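Monomethylamine methyltransferase MtmB1 (Methanosarcina barkeri, PDB 1NTH) catalyses transfer of the methyl group from monomethylamine to the corrinoid cofactor of its partner protein MtmC, a step of methanogenesis from methylamine. Local coordinates at residues 41-46 with 59-64; 131-136 with 366-371; 375-380 with 419-424. All coordinates share one frame; numbering follows the deposited sequence. Where two conformers were deposited one is given.

How the contacts relate
Contacts 2 and 3 are neighbours, whereas contact 1 lies on the opposite side of the chain's centre. The centres of contacts 2 and 3 are 8 Å apart and two hydrogen bonds probably join them: Ser136 OG meets Asp376 OD2 at 2.7 Å, and Pro134 O meets Asp376 N at 2.9 Å. Segments 366-371 and 375-380 belong to one loop, between strand 363-366 and helix 380-393. Contact 2 sits at the C-terminal ends of TIM-barrel strands, the side on which barrels of this kind carry their active sites. Contact 1, centred 35 Å from contact 2 and 39 Å from contact 3, joins the end of helix 24-42 to helix 56-73.

Contact 1 (41-46 with 59-64); sequences QKYGLD and MEKLFK
Tyr43 and Leu45 lay their side chains against Lys61, Leu62 and Lys64 just where helix 24-42 ends in a Schellman motif and the chain turns to pack against helix 56-73. Gly44 leaves the helix with positive phi, a backbone shape that favours glycine, and its N bonds back to Gln41 O at 3.0 Å.

The polar part is one hydrogen bond. Lys61 NZ donates a hydrogen bond to Tyr43 O at 2.9 Å, arriving nearly end-on to the carbonyl (C=O...N angle 158°) and only slightly tilted from its plane. A bend in the lysine chain at chi3 (-63°) turns the end of the chain in toward this oxygen. The carbonyl stands at the C-terminal end of a helix, where the positive charge would probably be favoured by the helix dipole.

The ring of Tyr43 packs on the helix. Lys61 O lies over one face, offset toward the rim, while Lys64 CB approaches the ring obliquely, 3.7 Å from Tyr43 CE2. The Tyr43 and Lys64 side chains cross at about a right angle. Beyond them Tyr43 OH hydrogen-bonds to Glu68 OE1, which ties the ring to a later turn of helix 56-73. With an alanine at Tyr43, Glu68 would probably lose its hydroxyl partner and a gap would be likely to open beside Lys64 CB.

The apolar part belongs to Leu45, which is buried and also touches Glu272 and Ile276 of helix 271-288. Leu45 CD2 sits 3.9 Å from Lys61 CB. The Leu45 and Leu62 side chains cross at about a right angle, and there Leu45 CD1 and Leu62 CD1 meet at 4.0 Å.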
ATOM      1  N   GLN A  41      19.310  18.564  49.107  1.00 20.01           N
ATOM      2  CA  GLN A  41      19.587  18.500  50.536  1.00 21.25           C
ATOM      3  C   GLN A  41      18.574  17.642  51.292  1.00 21.87           C
ATOM      4  O   GLN A  41      18.953  16.837  52.142  1.00 23.12           O
ATOM      5  CB  GLN A  41      19.632  19.917  51.121  1.00 21.68           C
ATOM      6  CG  GLN A  41      20.015  19.993  52.601  1.00 21.32           C
ATOM      7  CD  GLN A  41      21.290  19.235  52.939  1.00 20.74           C
ATOM      8  OE1 GLN A  41      22.215  19.141  52.128  1.00 22.81           O
ATOM      9  NE2 GLN A  41      21.348  18.702  54.154  1.00 21.76           N
ATOM     10  N   LYS A  42      17.293  17.803  50.982  1.00 22.33           N
ATOM     11  CA  LYS A  42      16.261  17.025  51.654  1.00 23.60           C
ATOM     12  C   LYS A  42      16.452  15.522  51.485  1.00 24.20           C
ATOM     13  O   LYS A  42      16.213  14.758  52.419  1.00 24.03           O
ATOM     14  CB  LYS A  42      14.884  17.416  51.104  0.50 24.74           C
ATOM     15  CG  LYS A  42      13.756  16.456  51.463  0.50 25.85           C
ATOM     16  CD  LYS A  42      12.472  16.799  50.716  0.50 27.44           C
ATOM     17  CE  LYS A  42      11.383  15.771  50.986  0.50 27.87           C
ATOM     18  NZ  LYS A  42      10.112  16.096  50.281  0.50 28.77           N
ATOM     19  N   TYR A  43      16.895  15.096  50.306  1.00 23.86           N
ATOM     20  CA  TYR A  43      17.118  13.672  50.067  1.00 23.89           C
ATOM     21  C   TYR A  43      18.574  13.272  50.279  1.00 25.11           C
ATOM     22  O   TYR A  43      18.935  12.108  50.115  1.00 27.26           O
ATOM     23  CB  TYR A  43      16.670  13.285  48.653  1.00 23.60           C
ATOM     24  CG  TYR A  43      15.170  13.230  48.494  1.00 23.67           C
ATOM     25  CD1 TYR A  43      14.462  14.307  47.962  1.00 24.85           C
ATOM     26  CD2 TYR A  43      14.453  12.107  48.902  1.00 25.65           C
ATOM     27  CE1 TYR A  43      13.073  14.265  47.841  1.00 27.22           C
ATOM     28  CE2 TYR A  43      13.067  12.055  48.788  1.00 26.69           C
ATOM     29  CZ  TYR A  43      12.386  13.135  48.255  1.00 27.63           C
ATOM     30  OH  TYR A  43      11.017  13.080  48.135  1.00 31.25           O
ATOM     31  N   GLY A  44      19.406  14.242  50.649  1.00 24.52           N
ATOM     32  CA  GLY A  44      20.813  13.970  50.888  1.00 23.89           C
ATOM     33  C   GLY A  44      21.532  13.318  49.724  1.00 24.11           C
ATOM     34  O   GLY A  44      22.330  12.399  49.912  1.00 24.13           O
ATOM     35  N   LEU A  45      21.269  13.797  48.514  1.00 22.80           N
ATOM     36  CA  LEU A  45      21.905  13.224  47.336  1.00 22.89           C
ATOM     37  C   LEU A  45      23.403  13.504  47.282  1.00 23.68           C
ATOM     38  O   LEU A  45      23.842  14.645  47.419  1.00 24.44           O
ATOM     39  CB  LEU A  45      21.229  13.742  46.065  1.00 21.86           C
ATOM     40  CG  LEU A  45      19.725  13.481  45.968  1.00 22.30           C
ATOM     41  CD1 LEU A  45      19.208  13.998  44.629  1.00 22.91           C
ATOM     42  CD2 LEU A  45      19.441  11.990  46.111  1.00 22.43           C
ATOM     43  N   ASP A  46      24.176  12.443  47.083  1.00 23.61           N
ATOM     44  CA  ASP A  46      25.630  12.520  46.998  1.00 24.48           C
ATOM     45  C   ASP A  46      26.064  11.354  46.114  1.00 24.14           C
ATOM     46  O   ASP A  46      25.950  10.194  46.513  1.00 23.89           O
ATOM     47  CB  ASP A  46      26.249  12.370  48.391  1.00 26.32           C
ATOM     48  CG  ASP A  46      27.749  12.608  48.397  1.00 28.92           C
ATOM     49  OD1 ASP A  46      28.368  12.587  47.314  1.00 29.19           O
ATOM     50  OD2 ASP A  46      28.314  12.808  49.494  1.00 31.52           O
ATOM     51  N   MET A  59      19.729   5.844  44.660  1.00 20.89           N
ATOM     52  CA  MET A  59      19.022   5.922  43.386  1.00 20.27           C
ATOM     53  C   MET A  59      17.535   6.161  43.609  1.00 19.75           C
ATOM     54  O   MET A  59      16.916   6.952  42.898  1.00 18.78           O
ATOM     55  CB  MET A  59      19.232   4.635  42.587  1.00 20.68           C
ATOM     56  CG  MET A  59      20.656   4.465  42.091  1.00 20.56           C
ATOM     57  SD  MET A  59      20.960   2.805  41.464  1.00 24.72           S
ATOM     58  CE  MET A  59      19.911   2.809  40.008  1.00 20.98           C
ATOM     59  N   GLU A  60      16.962   5.480  44.598  1.00 20.01           N
ATOM     60  CA  GLU A  60      15.546   5.650  44.890  1.00 20.90           C
ATOM     61  C   GLU A  60      15.264   7.076  45.353  1.00 19.56           C
ATOM     62  O   GLU A  60      14.226   7.645  45.024  1.00 19.51           O
ATOM     63  CB  GLU A  60      15.084   4.651  45.953  1.00 23.19           C
ATOM     64  CG  GLU A  60      13.643   4.862  46.388  1.00 30.66           C
ATOM     65  CD  GLU A  60      13.099   3.708  47.206  1.00 35.67           C
ATOM     66  OE1 GLU A  60      13.832   3.196  48.078  1.00 39.24           O
ATOM     67  OE2 GLU A  60      11.931   3.322  46.981  1.00 38.73           O
ATOM     68  N   LYS A  61      16.185   7.656  46.114  1.00 19.30           N
ATOM     69  CA  LYS A  61      15.993   9.029  46.571  1.00 19.22           C
ATOM     70  C   LYS A  61      16.087   9.984  45.384  1.00 19.37           C
ATOM     71  O   LYS A  61      15.370  10.982  45.324  1.00 19.67           O
ATOM     72  CB  LYS A  61      17.029   9.387  47.639  1.00 22.11           C
ATOM     73  CG  LYS A  61      16.834   8.609  48.932  1.00 25.52           C
ATOM     74  CD  LYS A  61      17.717   9.128  50.054  1.00 27.86           C
ATOM     75  CE  LYS A  61      19.192   8.974  49.728  1.00 31.69           C
ATOM     76  NZ  LYS A  61      20.053   9.558  50.801  1.00 34.81           N
ATOM     77  N   LEU A  62      16.964   9.672  44.435  1.00 19.01           N
ATOM     78  CA  LEU A  62      17.107  10.505  43.244  1.00 18.45           C
ATOM     79  C   LEU A  62      15.817  10.442  42.429  1.00 17.81           C
ATOM     80  O   LEU A  62      15.369  11.447  41.881  1.00 17.66           O
ATOM     81  CB  LEU A  62      18.283  10.031  42.383  1.00 18.02           C
ATOM     82  CG  LEU A  62      18.384  10.660  40.986  1.00 17.96           C
ATOM     83  CD1 LEU A  62      18.464  12.180  41.098  1.00 18.83           C
ATOM     84  CD2 LEU A  62      19.607  10.109  40.259  1.00 17.92           C
ATOM     85  N   PHE A  63      15.217   9.258  42.349  1.00 18.24           N
ATOM     86  CA  PHE A  63      13.976   9.118  41.599  1.00 18.49           C
ATOM     87  C   PHE A  63      12.882   9.947  42.259  1.00 19.07           C
ATOM     88  O   PHE A  63      12.145  10.672  41.587  1.00 18.13           O
ATOM     89  CB  PHE A  63      13.532   7.654  41.536  1.00 19.40           C
ATOM     90  CG  PHE A  63      12.233   7.453  40.809  1.00 21.45           C
ATOM     91  CD1 PHE A  63      12.153   7.651  39.434  1.00 21.58           C
ATOM     92  CD2 PHE A  63      11.077   7.115  41.504  1.00 23.20           C
ATOM     93  CE1 PHE A  63      10.940   7.509  38.761  1.00 21.99           C
ATOM     94  CE2 PHE A  63       9.859   6.971  40.840  1.00 24.16           C
ATOM     95  CZ  PHE A  63       9.793   7.172  39.466  1.00 22.86           C
ATOM     96  N   LYS A  64      12.773   9.836  43.579  1.00 19.06           N
ATOM     97  CA  LYS A  64      11.762  10.588  44.311  1.00 19.41           C
ATOM     98  C   LYS A  64      11.988  12.087  44.145  1.00 18.53           C
ATOM     99  O   LYS A  64      11.034  12.848  44.007  1.00 19.09           O
ATOM    100  CB  LYS A  64      11.787  10.210  45.793  1.00 21.79           C
ATOM    101  CG  LYS A  64      11.279   8.802  46.060  1.00 25.04           C
ATOM    102  CD  LYS A  64      11.308   8.494  47.550  0.50 27.09           C
ATOM    103  CE  LYS A  64      10.740   7.115  47.838  0.50 29.52           C
ATOM    104  NZ  LYS A  64      10.762   6.791  49.293  0.50 30.86           N
TER

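Contact 2 (131-136 with 366-371)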
ATOM      1  N   THR A 131      24.261  13.728  13.494  1.00 16.26           N
ATOM      2  CA  THR A 131      23.671  14.139  14.760  1.00 18.03           C
ATOM      3  C   THR A 131      23.315  15.626  14.791  1.00 18.79           C
ATOM      4  O   THR A 131      23.713  16.367  15.698  1.00 19.21           O
ATOM      5  CB  THR A 131      24.639  13.774  15.913  1.00 17.85           C
ATOM      6  OG1 THR A 131      25.050  12.409  15.757  1.00 17.65           O
ATOM      7  CG2 THR A 131      23.970  13.906  17.264  1.00 19.31           C
ATOM      8  N   GLY A 132      22.557  16.052  13.784  1.00 18.57           N
ATOM      9  CA  GLY A 132      22.109  17.432  13.705  1.00 19.87           C
ATOM     10  C   GLY A 132      23.139  18.460  13.295  1.00 19.94           C
ATOM     11  O   GLY A 132      22.847  19.657  13.285  1.00 21.05           O
ATOM     12  N   SER A 133      24.339  18.006  12.953  1.00 18.46           N
ATOM     13  CA  SER A 133      25.409  18.911  12.545  1.00 19.19           C
ATOM     14  C   SER A 133      25.210  19.395  11.109  1.00 19.61           C
ATOM     15  O   SER A 133      24.621  18.695  10.283  1.00 19.27           O
ATOM     16  CB  SER A 133      26.762  18.208  12.673  1.00 18.19           C
ATOM     17  OG  SER A 133      26.965  17.750  14.000  1.00 21.51           O
ATOM     18  N   PRO A 134      25.691  20.608  10.793  1.00 19.34           N
ATOM     19  CA  PRO A 134      25.549  21.157   9.441  1.00 19.02           C
ATOM     20  C   PRO A 134      26.385  20.399   8.411  1.00 19.23           C
ATOM     21  O   PRO A 134      27.584  20.182   8.606  1.00 19.55           O
ATOM     22  CB  PRO A 134      25.994  22.611   9.609  1.00 19.83           C
ATOM     23  CG  PRO A 134      27.003  22.525  10.712  1.00 21.05           C
ATOM     24  CD  PRO A 134      26.350  21.575  11.690  1.00 20.31           C
ATOM     25  N   ILE A 135      25.736  19.998   7.323  1.00 18.12           N
ATOM     26  CA  ILE A 135      26.386  19.260   6.247  1.00 18.77           C
ATOM     27  C   ILE A 135      26.138  19.968   4.915  1.00 19.40           C
ATOM     28  O   ILE A 135      25.012  20.377   4.624  1.00 19.25           O
ATOM     29  CB  ILE A 135      25.827  17.817   6.151  1.00 17.87           C
ATOM     30  CG1 ILE A 135      26.043  17.076   7.476  1.00 18.36           C
ATOM     31  CG2 ILE A 135      26.480  17.081   4.987  1.00 17.13           C
ATOM     32  CD1 ILE A 135      27.507  16.911   7.874  1.00 19.21           C
ATOM     33  N   SER A 136      27.189  20.116   4.115  1.00 19.63           N
ATOM     34  CA  SER A 136      27.080  20.766   2.810  1.00 20.38           C
ATOM     35  C   SER A 136      26.157  19.966   1.895  1.00 20.89           C
ATOM     36  O   SER A 136      26.186  18.736   1.888  1.00 19.59           O
ATOM     37  CB  SER A 136      28.461  20.891   2.159  1.00 21.33           C
ATOM     38  OG  SER A 136      29.324  21.689   2.949  1.00 23.21           O
ATOM     39  N   GLY A 366      24.802   9.325  18.003  1.00 15.15           N
ATOM     40  CA  GLY A 366      25.992  10.133  17.766  1.00 15.19           C
ATOM     41  C   GLY A 366      26.542   9.969  16.360  1.00 16.15           C
ATOM     42  O   GLY A 366      26.011   9.181  15.584  1.00 16.68           O
ATOM     43  N   VAL A 367      27.635  10.656  16.028  1.00 15.22           N
ATOM     44  CA  VAL A 367      28.357  11.533  16.947  1.00 15.73           C
ATOM     45  C   VAL A 367      28.482  12.940  16.363  1.00 16.34           C
ATOM     46  O   VAL A 367      28.948  13.110  15.237  1.00 17.78           O
ATOM     47  CB  VAL A 367      29.779  10.974  17.197  1.00 16.86           C
ATOM     48  CG1 VAL A 367      30.580  11.927  18.067  1.00 16.80           C
ATOM     49  CG2 VAL A 367      29.688   9.590  17.838  1.00 16.24           C
ATOM     50  N   ALA A 368      28.065  13.950  17.121  1.00 16.63           N
ATOM     51  CA  ALA A 368      28.166  15.323  16.643  1.00 17.14           C
ATOM     52  C   ALA A 368      29.544  15.864  17.017  1.00 18.83           C
ATOM     53  O   ALA A 368      29.687  16.662  17.943  1.00 18.57           O
ATOM     54  CB  ALA A 368      27.080  16.174  17.259  1.00 17.37           C
ATOM     55  N   SER A 369      30.555  15.405  16.290  1.00 18.76           N
ATOM     56  CA  SER A 369      31.932  15.814  16.529  1.00 20.07           C
ATOM     57  C   SER A 369      32.105  17.322  16.384  1.00 20.15           C
ATOM     58  O   SER A 369      31.294  17.991  15.742  1.00 18.96           O
ATOM     59  CB  SER A 369      32.855  15.077  15.562  1.00 20.96           C
ATOM     60  OG  SER A 369      32.639  13.679  15.665  1.00 23.41           O
ATOM     61  N   ALA A 370      33.170  17.850  16.983  1.00 20.78           N
ATOM     62  CA  ALA A 370      33.445  19.283  16.941  1.00 20.87           C
ATOM     63  C   ALA A 370      32.252  20.050  17.503  1.00 20.97           C
ATOM     64  O   ALA A 370      31.919  21.141  17.031  1.00 21.30           O
ATOM     65  CB  ALA A 370      33.734  19.725  15.510  1.00 21.98           C
ATOM     66  N   LYS A 371      31.616  19.462  18.513  1.00 20.95           N
ATOM     67  CA  LYS A 371      30.458  20.052  19.180  1.00 21.79           C
ATOM     68  C   LYS A 371      29.266  20.268  18.250  1.00 21.12           C
ATOM     69  O   LYS A 371      28.343  21.014  18.576  1.00 20.45           O
ATOM     70  CB  LYS A 371      30.850  21.374  19.849  1.00 24.10           C
ATOM     71  CG  LYS A 371      31.982  21.217  20.853  1.00 26.53           C
ATOM     72  CD  LYS A 371      32.335  22.531  21.536  1.00 28.30           C
ATOM     73  CE  LYS A 371      33.581  22.367  22.391  1.00 29.29           C
ATOM     74  NZ  LYS A 371      33.970  23.642  23.060  1.00 32.31           N
TER
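Thr131 has OG1 anti to its carbonyl carbon (chi1 -49°), a rotation that swings the hydroxyl over the peptide joining Gly366 to Val367 and leaves the CG2 methyl beside Ala368. That peptide is cis, and Thr131 OG1 stands almost straight above its carbonyl carbon, 2.9 Å from Gly366 C and 3.1 Å from Val367 N. The angles are wrong for a hydrogen bond there, so this is a close, non-hydrogen-bonded approach over the peptide carbon; the hydroxyl instead bonds to Gly129 O, which helps to fix it in this tight position.

Ala368, the centre of an inverse gamma turn, points its methyl into the angle between two side chains. Ala368 CB is 3.7 Å from Thr131 CB on one flank and 3.6 Å from Ser133 OG on another. Ser133 OG is held by Pro130 O, within its own loop, and meets the Ala368 methyl by van der Waals contact.

The touching residues are buried. Segment 131-136 follows strand 125-128, and segment 366-371 begins at the end of strand 363-366; strands 125-128 and 363-366 are parallel neighbours in the TIM barrel. Val367 leans onto Glu382 and Met386 of helix 380-393, and Ile135, in strand 134-135 beside strand 160-161, packs on helix 140-148.

Contact 3 (375-380 with 419-424); sequences TDKTTG and APAGKT
Lys377 and Thr424 bring two irregular loops together, their CA atoms 4.3 Å apart. Asp376 has positive phi, and its carbonyl bonds to the backbone of Phe425, at the start of helix 425-428; Thr424 CA adds a bent, secondary C-H...O contact to Asp376 O at 3.4 Å. Gly422 also has positive phi, which favours glycine. Thr379 and Thr424 each stand at an N-cap, so both loops are running into helices.

Lys377 does most of the side-chain work. With CG anti to its carbonyl carbon (chi1 -72°) and the chain extended beyond, it runs along segment 419-424. Lys377 CG lies 3.8 Å from Thr424 CG2 and 3.7 Å from Lys423 O, a carbonyl that is buried here and has no polar partner in the model. At the far end Lys377 NZ bonds to Ala421 O at 3.0 Å and to Gly422 O at 3.1 Å. It sits well above both carbonyl planes, 71° and 63° out of them, off the lone pairs.

Across this contact, then, the ammonium is met by two main-chain carbonyls and not by a carboxylate. Bonds set so far out of plane are likely to hold through charge and dipole attraction more than through lone-pair direction.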
ATOM      1  N   THR A 375      30.632  22.810   9.961  1.00 22.54           N
ATOM      2  CA  THR A 375      30.184  22.175   8.730  1.00 22.59           C
ATOM      3  C   THR A 375      31.049  21.009   8.264  1.00 21.71           C
ATOM      4  O   THR A 375      32.274  21.115   8.169  1.00 22.01           O
ATOM      5  CB  THR A 375      30.081  23.210   7.595  1.00 23.20           C
ATOM      6  OG1 THR A 375      29.196  24.260   7.998  1.00 23.71           O
ATOM      7  CG2 THR A 375      29.540  22.563   6.325  1.00 23.62           C
ATOM      8  N   ASP A 376      30.379  19.894   7.989  1.00 20.29           N
ATOM      9  CA  ASP A 376      30.996  18.663   7.502  1.00 19.71           C
ATOM     10  C   ASP A 376      31.970  17.948   8.434  1.00 19.77           C
ATOM     11  O   ASP A 376      32.662  17.023   8.005  1.00 19.49           O
ATOM     12  CB  ASP A 376      31.673  18.916   6.148  1.00 18.76           C
ATOM     13  CG  ASP A 376      30.692  19.385   5.086  1.00 20.95           C
ATOM     14  OD1 ASP A 376      29.511  18.974   5.147  1.00 21.68           O
ATOM     15  OD2 ASP A 376      31.098  20.150   4.182  1.00 21.44           O
ATOM     16  N   LYS A 377      32.024  18.342   9.703  1.00 19.48           N
ATOM     17  CA  LYS A 377      32.935  17.673  10.623  1.00 19.77           C
ATOM     18  C   LYS A 377      32.303  16.551  11.445  1.00 19.42           C
ATOM     19  O   LYS A 377      32.288  16.591  12.675  1.00 19.51           O
ATOM     20  CB  LYS A 377      33.627  18.686  11.544  1.00 20.83           C
ATOM     21  CG  LYS A 377      34.678  19.517  10.809  1.00 22.55           C
ATOM     22  CD  LYS A 377      35.700  20.138  11.751  1.00 24.17           C
ATOM     23  CE  LYS A 377      36.791  20.845  10.957  1.00 25.79           C
ATOM     24  NZ  LYS A 377      37.861  21.408  11.831  1.00 26.44           N
ATOM     25  N   THR A 378      31.782  15.551  10.737  1.00 19.04           N
ATOM     26  CA  THR A 378      31.175  14.367  11.340  1.00 19.21           C
ATOM     27  C   THR A 378      31.306  13.245  10.315  1.00 19.43           C
ATOM     28  O   THR A 378      31.029  13.454   9.132  1.00 20.94           O
ATOM     29  CB  THR A 378      29.663  14.550  11.641  1.00 20.97           C
ATOM     30  OG1 THR A 378      28.961  14.833  10.423  1.00 23.62           O
ATOM     31  CG2 THR A 378      29.436  15.681  12.630  1.00 20.89           C
ATOM     32  N   THR A 379      31.743  12.067  10.749  1.00 18.79           N
ATOM     33  CA  THR A 379      31.865  10.936   9.829  1.00 18.73           C
ATOM     34  C   THR A 379      31.476   9.632  10.515  1.00 17.69           C
ATOM     35  O   THR A 379      31.450   9.545  11.744  1.00 17.08           O
ATOM     36  CB  THR A 379      33.302  10.760   9.290  1.00 19.76           C
ATOM     37  OG1 THR A 379      34.080  10.026  10.243  1.00 19.99           O
ATOM     38  CG2 THR A 379      33.956  12.111   9.028  1.00 20.33           C
ATOM     39  N   GLY A 380      31.191   8.618   9.705  1.00 18.29           N
ATOM     40  CA  GLY A 380      30.802   7.322  10.233  1.00 17.32           C
ATOM     41  C   GLY A 380      31.833   6.653  11.122  1.00 17.39           C
ATOM     42  O   GLY A 380      31.488   5.774  11.906  1.00 17.86           O
ATOM     43  N   ALA A 419      41.237  21.265  22.658  1.00 28.93           N
ATOM     44  CA  ALA A 419      40.750  20.129  21.883  1.00 27.79           C
ATOM     45  C   ALA A 419      41.046  20.354  20.403  1.00 26.24           C
ATOM     46  O   ALA A 419      40.747  21.415  19.859  1.00 27.10           O
ATOM     47  CB  ALA A 419      39.250  19.956  22.096  1.00 27.58           C
ATOM     48  N   PRO A 420      41.642  19.354  19.733  1.00 26.25           N
ATOM     49  CA  PRO A 420      41.975  19.463  18.307  1.00 26.73           C
ATOM     50  C   PRO A 420      40.737  19.642  17.426  1.00 27.45           C
ATOM     51  O   PRO A 420      39.744  18.932  17.586  1.00 27.42           O
ATOM     52  CB  PRO A 420      42.719  18.160  18.028  1.00 26.16           C
ATOM     53  CG  PRO A 420      42.109  17.205  19.002  1.00 27.67           C
ATOM     54  CD  PRO A 420      42.019  18.031  20.259  1.00 26.36           C
ATOM     55  N   ALA A 421      40.816  20.590  16.498  1.00 26.86           N
ATOM     56  CA  ALA A 421      39.714  20.907  15.590  1.00 26.48           C
ATOM     57  C   ALA A 421      39.307  19.748  14.690  1.00 26.21           C
ATOM     58  O   ALA A 421      38.151  19.645  14.283  1.00 26.48           O
ATOM     59  CB  ALA A 421      40.079  22.118  14.736  1.00 27.03           C
ATOM     60  N   GLY A 422      40.259  18.883  14.367  1.00 25.29           N
ATOM     61  CA  GLY A 422      39.945  17.748  13.519  1.00 25.71           C
ATOM     62  C   GLY A 422      39.762  18.118  12.061  1.00 25.90           C
ATOM     63  O   GLY A 422      40.061  19.240  11.648  1.00 25.58           O
ATOM     64  N   LYS A 423      39.246  17.172  11.284  1.00 25.54           N
ATOM     65  CA  LYS A 423      39.046  17.381   9.858  1.00 25.48           C
ATOM     66  C   LYS A 423      37.611  17.191   9.400  1.00 24.43           C
ATOM     67  O   LYS A 423      36.793  16.598  10.104  1.00 23.11           O
ATOM     68  CB  LYS A 423      39.948  16.425   9.074  1.00 28.75           C
ATOM     69  CG  LYS A 423      41.431  16.619   9.346  1.00 31.88           C
ATOM     70  CD  LYS A 423      42.273  15.706   8.478  1.00 35.19           C
ATOM     71  CE  LYS A 423      43.758  15.983   8.668  1.00 37.79           C
ATOM     72  NZ  LYS A 423      44.587  15.163   7.745  1.00 40.36           N
ATOM     73  N   THR A 424      37.313  17.705   8.212  1.00 23.16           N
ATOM     74  CA  THR A 424      35.984  17.565   7.636  1.00 22.83           C
ATOM     75  C   THR A 424      35.926  16.207   6.956  1.00 22.74           C
ATOM     76  O   THR A 424      36.951  15.552   6.759  1.00 22.08           O
ATOM     77  CB  THR A 424      35.704  18.632   6.562  1.00 24.04           C
ATOM     78  OG1 THR A 424      36.668  18.511   5.509  1.00 23.59           O
ATOM     79  CG2 THR A 424      35.766  20.030   7.158  1.00 25.10           C
TER